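Beta-galactosidase/beta-glucuronidase (Faecalibacterium prausnitzii L2-6, PDB 6MVF) binds flavin mononucleotide and, as a family 2 glycoside hydrolase and beta-glucuronidase, probably cleaves terminal sugars from beta-linked glycosides such as beta-glucuronides. Local coordinates at residues 186-191 with 196-201; 275-280 with 390-395. All coordinates share one frame; numbering follows the deposited sequence.

How the contacts relate
Read from the N terminus, the chain illustrates how local and distant contacts can be laid in series. Contact 1 comes first and closes a short loop, with four residues separating 186-191 from 196-201 in a beta hairpin. The chain then runs through the remaining strands of this sheet-rich region to 275-280. From there contact 2 spans 109 residues to reach 390-395 and ties the lead-in to the TIM barrel onto its fourth strand. The two contacts neither nest nor cross, but they are neighbours in space, with centres about 14 Å apart. They touch where Pro187 CG packs 3.4 Å from Gly275 O, and where Pro189 lies against Val276 and Ser278.

Contact 1: 186-191 with 196-201; sequences TPKPTA and TFEIKS
Thr186 and Glu198 pair through two backbone hydrogen bonds, the straighter being Thr186 N to Glu198 O at 2.7 Å. Two residues on, Lys188 and Thr196 repeat the pattern, with Lys188 N reaching Thr196 O at 2.8 Å. Between these pairs, Pro187 and Phe197 form a non-hydrogen-bonded pair whose side chains emerge on the other face, and Pro187 CB lies over a face of the Phe197 ring, 4.0 Å from CD2. On the face carrying Thr196 and Glu198, a water bridges the strands: it bonds Thr196 OG1 at 2.6 Å, Thr186 O, and Glu198 OE2 at 3.0 Å. With chi1 at 53°, Thr196 holds OG1 between its backbone N and carbonyl carbon and sets CG2 beside Thr190 CG2, 3.8 Å away. CD and CE of Lys188 pass Glu198 OE2, with CE at 4.0 Å, yet NZ stays 5.5 Å from that oxygen, too far for a salt bridge. Farther out, Thr190 OG1 bonds Asp192 and Gly194 within the turn, while Thr186 OG1 bonds the hydroxyl of Tyr386, a residue of the FMN pocket. The whole is an antiparallel beta hairpin, consistent with the immunoglobulin-like sandwich domain of family 2 glycoside hydrolases.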
loop_
_atom_site.group_PDB
_atom_site.type_symbol
_atom_site.label_atom_id
_atom_site.label_comp_id
_atom_site.label_asym_id
_atom_site.label_seq_id
_atom_site.Cartn_x
_atom_site.Cartn_y
_atom_site.Cartn_z
ATOM N N THR A 186 -8.269 -6.684 -33.149
ATOM C CA THR A 186 -8.351 -5.544 -34.045
ATOM C C THR A 186 -9.598 -4.741 -33.719
ATOM O O THR A 186 -10.705 -5.126 -34.109
ATOM C CB THR A 186 -8.368 -6.013 -35.502
ATOM O OG1 THR A 186 -7.236 -6.861 -35.743
ATOM C CG2 THR A 186 -8.330 -4.827 -36.450
ATOM N N PRO A 187 -9.485 -3.646 -32.978
ATOM C CA PRO A 187 -10.655 -2.806 -32.699
ATOM C C PRO A 187 -10.865 -1.759 -33.780
ATOM O O PRO A 187 -9.924 -1.110 -34.234
ATOM C CB PRO A 187 -10.292 -2.136 -31.359
ATOM C CG PRO A 187 -9.015 -2.851 -30.864
ATOM C CD PRO A 187 -8.346 -3.312 -32.105
ATOM N N LYS A 188 -12.120 -1.573 -34.189
ATOM C CA LYS A 188 -12.414 -0.514 -35.159
ATOM C C LYS A 188 -13.700 0.223 -34.804
ATOM O O LYS A 188 -14.707 -0.408 -34.437
ATOM C CB LYS A 188 -12.527 -1.045 -36.598
ATOM C CG LYS A 188 -11.220 -1.549 -37.177
ATOM C CD LYS A 188 -11.427 -2.169 -38.547
ATOM C CE LYS A 188 -10.121 -2.703 -39.137
ATOM N NZ LYS A 188 -9.214 -1.613 -39.575
ATOM N N PRO A 189 -13.695 1.551 -34.914
ATOM C CA PRO A 189 -14.933 2.312 -34.699
ATOM C C PRO A 189 -15.939 2.032 -35.801
ATOM O O PRO A 189 -15.588 1.695 -36.931
ATOM C CB PRO A 189 -14.461 3.769 -34.727
ATOM C CG PRO A 189 -13.206 3.732 -35.559
ATOM C CD PRO A 189 -12.545 2.421 -35.221
ATOM N N THR A 190 -17.209 2.145 -35.452
ATOM C CA THR A 190 -18.303 1.914 -36.378
ATOM C C THR A 190 -19.070 3.216 -36.571
ATOM O O THR A 190 -19.067 4.096 -35.706
ATOM C CB THR A 190 -19.248 0.819 -35.863
ATOM O OG1 THR A 190 -20.003 1.324 -34.746
ATOM C CG2 THR A 190 -18.452 -0.414 -35.416
ATOM N N ALA A 191 -19.743 3.330 -37.716
ATOM C CA ALA A 191 -20.473 4.561 -38.000
ATOM C C ALA A 191 -21.469 4.892 -36.893
ATOM O O ALA A 191 -21.575 6.052 -36.484
ATOM C CB ALA A 191 -21.179 4.457 -39.350
ATOM N N THR A 196 -16.228 -2.536 -33.300
ATOM C CA THR A 196 -16.042 -3.961 -33.496
ATOM C C THR A 196 -14.660 -4.330 -32.976
ATOM O O THR A 196 -13.707 -3.555 -33.110
ATOM C CB THR A 196 -16.169 -4.354 -34.970
ATOM O OG1 THR A 196 -15.282 -3.537 -35.743
ATOM C CG2 THR A 196 -17.592 -4.161 -35.466
ATOM N N PHE A 197 -14.574 -5.493 -32.346
ATOM C CA PHE A 197 -13.316 -6.086 -31.910
ATOM C C PHE A 197 -13.259 -7.406 -32.645
ATOM O O PHE A 197 -13.930 -8.361 -32.243
ATOM C CB PHE A 197 -13.269 -6.308 -30.400
ATOM C CG PHE A 197 -13.367 -5.047 -29.601
ATOM C CD1 PHE A 197 -14.539 -4.305 -29.580
ATOM C CD2 PHE A 197 -12.279 -4.599 -28.857
ATOM C CE1 PHE A 197 -14.614 -3.126 -28.832
ATOM C CE2 PHE A 197 -12.347 -3.424 -28.099
ATOM C CZ PHE A 197 -13.510 -2.688 -28.072
ATOM N N GLU A 198 -12.526 -7.450 -33.749
ATOM C CA GLU A 198 -12.216 -8.725 -34.364
ATOM C C GLU A 198 -11.123 -9.354 -33.531
ATOM O O GLU A 198 -10.065 -8.755 -33.337
ATOM C CB GLU A 198 -11.771 -8.551 -35.809
ATOM C CG GLU A 198 -12.792 -7.826 -36.654
ATOM C CD GLU A 198 -12.227 -7.398 -38.003
ATOM O OE1 GLU A 198 -12.055 -8.287 -38.874
ATOM O OE2 GLU A 198 -11.938 -6.183 -38.183
ATOM N N ILE A 199 -11.390 -10.542 -33.019
ATOM C CA ILE A 199 -10.504 -11.236 -32.100
ATOM C C ILE A 199 -10.172 -12.604 -32.679
ATOM O O ILE A 199 -11.052 -13.291 -33.221
ATOM C CB ILE A 199 -11.178 -11.379 -30.717
ATOM C CG1 ILE A 199 -11.567 -10.005 -30.181
ATOM C CG2 ILE A 199 -10.281 -12.134 -29.731
ATOM C CD1 ILE A 199 -12.632 -10.102 -29.128
ATOM N N LYS A 200 -8.910 -12.998 -32.566
ATOM C CA LYS A 200 -8.527 -14.388 -32.765
ATOM C C LYS A 200 -7.569 -14.800 -31.658
ATOM O O LYS A 200 -6.622 -14.073 -31.346
ATOM C CB LYS A 200 -7.888 -14.609 -34.142
ATOM C CG LYS A 200 -7.655 -16.094 -34.493
ATOM C CD LYS A 200 -7.942 -16.356 -35.980
ATOM C CE LYS A 200 -7.363 -17.680 -36.492
ATOM N NZ LYS A 200 -6.256 -17.442 -37.490
ATOM N N SER A 201 -7.825 -15.949 -31.052
ATOM C CA SER A 201 -6.893 -16.551 -30.111
ATOM C C SER A 201 -6.437 -17.896 -30.667
ATOM O O SER A 201 -6.994 -18.414 -31.639
ATOM C CB SER A 201 -7.519 -16.713 -28.723
ATOM O OG SER A 201 -8.654 -17.564 -28.763
HETATM O O HOH W 1 -12.907 -4.543 -35.832
#

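Contact 2: 275-280 with 390-395; sequences GVRSYT and SILFWG
Ile391 O draws donors from two arginines: across the contact Arg277 NH2 makes a weak hydrogen bond of 3.4 Å, and Arg427 NE supplies another from a neighbouring loop. The setting is the N-terminal end of the fourth strand of a TIM barrel, 391-398, met by the segment that leads into the hairpin of strands 279-282 and 286-289 ahead of the first barrel strand. Arg277 is also fixed through NE, which bonds Pro389 O, so one guanidinium spans two carbonyls of the chain entering the strand, with Ile391 O at its edge. One residue further along, Tyr279 OH donates to Leu392 O at 2.7 Å, though this bond too is weak. Chi1 of 60° sets Tyr279 CG between its own backbone N and carbonyl carbon, and the ring projects from there to the barrel strand and presents a face to Leu392. There Leu392 CB makes a CH-pi contact, 4.2 Å from the ring centroid and 26° off the normal. A leucine in place of Tyr279 would probably leave Leu392 O without this donor and Leu392 CB without its aromatic face. The same ring turns its edge to a face of the Arg277 guanidinium, CE1 standing 3.8 Å above the plane and offset toward its rim, the two planes nearly perpendicular. Leu392 CD2 touches both side chains, 3.9 Å from Tyr279 CE1 and 3.7 Å from Arg277 NE.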
loop_
_atom_site.group_PDB
_atom_site.type_symbol
_atom_site.label_atom_id
_atom_site.label_comp_id
_atom_site.label_asym_id
_atom_site.label_seq_id
_atom_site.Cartn_x
_atom_site.Cartn_y
_atom_site.Cartn_z
ATOM N N GLY A 275 -7.261 -0.323 -27.481
ATOM C CA GLY A 275 -7.936 0.943 -27.666
ATOM C C GLY A 275 -8.568 1.006 -29.039
ATOM O O GLY A 275 -8.126 0.348 -29.980
ATOM N N VAL A 276 -9.622 1.814 -29.136
ATOM C CA VAL A 276 -10.373 2.015 -30.370
ATOM C C VAL A 276 -9.950 3.354 -30.973
ATOM O O VAL A 276 -10.237 4.417 -30.413
ATOM C CB VAL A 276 -11.887 1.979 -30.111
ATOM C CG1 VAL A 276 -12.643 1.833 -31.414
ATOM C CG2 VAL A 276 -12.234 0.860 -29.129
ATOM N N ARG A 277 -9.277 3.320 -32.121
ATOM C CA ARG A 277 -8.965 4.549 -32.834
ATOM C C ARG A 277 -8.778 4.229 -34.300
ATOM O O ARG A 277 -8.369 3.127 -34.659
ATOM C CB ARG A 277 -7.705 5.253 -32.304
ATOM C CG ARG A 277 -6.391 4.635 -32.719
ATOM C CD ARG A 277 -6.054 3.478 -31.832
ATOM N NE ARG A 277 -4.831 2.791 -32.223
ATOM C CZ ARG A 277 -4.767 1.919 -33.223
ATOM N NH1 ARG A 277 -5.865 1.671 -33.943
ATOM N NH2 ARG A 277 -3.609 1.314 -33.513
ATOM N N SER A 278 -9.082 5.211 -35.136
ATOM C CA SER A 278 -8.672 5.224 -36.529
ATOM C C SER A 278 -7.831 6.473 -36.753
ATOM O O SER A 278 -7.864 7.413 -35.953
ATOM C CB SER A 278 -9.876 5.204 -37.475
ATOM O OG SER A 278 -10.788 6.252 -37.168
ATOM N N TYR A 279 -7.065 6.471 -37.840
ATOM C CA TYR A 279 -6.120 7.554 -38.064
ATOM C C TYR A 279 -5.686 7.555 -39.524
ATOM O O TYR A 279 -5.693 6.524 -40.199
ATOM C CB TYR A 279 -4.900 7.460 -37.124
ATOM C CG TYR A 279 -4.075 6.189 -37.244
ATOM C CD1 TYR A 279 -4.419 5.040 -36.543
ATOM C CD2 TYR A 279 -2.933 6.147 -38.039
ATOM C CE1 TYR A 279 -3.673 3.875 -36.641
ATOM C CE2 TYR A 279 -2.172 4.980 -38.143
ATOM C CZ TYR A 279 -2.553 3.845 -37.434
ATOM O OH TYR A 279 -1.811 2.685 -37.512
ATOM N N THR A 280 -5.303 8.737 -39.998
ATOM C CA THR A 280 -4.904 8.932 -41.378
ATOM C C THR A 280 -3.700 9.858 -41.399
ATOM O O THR A 280 -3.541 10.714 -40.520
ATOM C CB THR A 280 -6.059 9.514 -42.217
ATOM O OG1 THR A 280 -6.619 10.644 -41.534
ATOM C CG2 THR A 280 -7.167 8.477 -42.411
ATOM N N SER A 390 -1.336 2.203 -28.724
ATOM C CA SER A 390 -0.445 3.347 -28.868
ATOM C C SER A 390 0.423 3.219 -30.118
ATOM O O SER A 390 0.875 4.230 -30.661
ATOM C CB SER A 390 0.426 3.516 -27.612
ATOM O OG SER A 390 1.368 2.449 -27.474
ATOM N N ILE A 391 0.674 2.003 -30.586
ATOM C CA ILE A 391 1.546 1.817 -31.744
ATOM C C ILE A 391 0.754 2.131 -33.007
ATOM O O ILE A 391 -0.230 1.454 -33.320
ATOM C CB ILE A 391 2.135 0.394 -31.785
ATOM C CG1 ILE A 391 2.959 0.144 -30.515
ATOM C CG2 ILE A 391 2.973 0.201 -33.060
ATOM C CD1 ILE A 391 3.655 -1.201 -30.440
ATOM N N LEU A 392 1.174 3.168 -33.729
ATOM C CA LEU A 392 0.523 3.537 -34.984
ATOM C C LEU A 392 1.381 3.283 -36.222
ATOM O O LEU A 392 0.834 3.042 -37.299
ATOM C CB LEU A 392 0.102 5.013 -34.954
ATOM C CG LEU A 392 -0.685 5.525 -33.744
ATOM C CD1 LEU A 392 -1.257 6.882 -34.078
ATOM C CD2 LEU A 392 -1.783 4.562 -33.322
ATOM N N PHE A 393 2.705 3.268 -36.082
ATOM C CA PHE A 393 3.619 3.122 -37.198
ATOM C C PHE A 393 4.672 2.059 -36.898
ATOM O O PHE A 393 5.264 2.047 -35.813
ATOM C CB PHE A 393 4.285 4.463 -37.486
ATOM C CG PHE A 393 3.341 5.628 -37.441
ATOM C CD1 PHE A 393 2.682 6.052 -38.593
ATOM C CD2 PHE A 393 3.130 6.321 -36.261
ATOM C CE1 PHE A 393 1.809 7.144 -38.567
ATOM C CE2 PHE A 393 2.268 7.398 -36.216
ATOM C CZ PHE A 393 1.602 7.819 -37.380
ATOM N N TRP A 394 4.887 1.162 -37.850
ATOM C CA TRP A 394 6.007 0.232 -37.830
ATOM C C TRP A 394 7.111 0.810 -38.705
ATOM O O TRP A 394 6.869 1.139 -39.869
ATOM C CB TRP A 394 5.612 -1.156 -38.354
ATOM C CG TRP A 394 4.472 -1.884 -37.667
ATOM C CD1 TRP A 394 3.297 -2.305 -38.246
ATOM C CD2 TRP A 394 4.413 -2.311 -36.296
ATOM N NE1 TRP A 394 2.514 -2.949 -37.324
ATOM C CE2 TRP A 394 3.167 -2.972 -36.117
ATOM C CE3 TRP A 394 5.283 -2.194 -35.203
ATOM C CZ2 TRP A 394 2.762 -3.517 -34.875
ATOM C CZ3 TRP A 394 4.885 -2.736 -33.959
ATOM C CH2 TRP A 394 3.629 -3.391 -33.813
ATOM N N GLY A 395 8.317 0.924 -38.156
ATOM C CA GLY A 395 9.473 1.402 -38.903
ATOM C C GLY A 395 10.353 0.242 -39.343
ATOM O O GLY A 395 10.651 -0.652 -38.552
#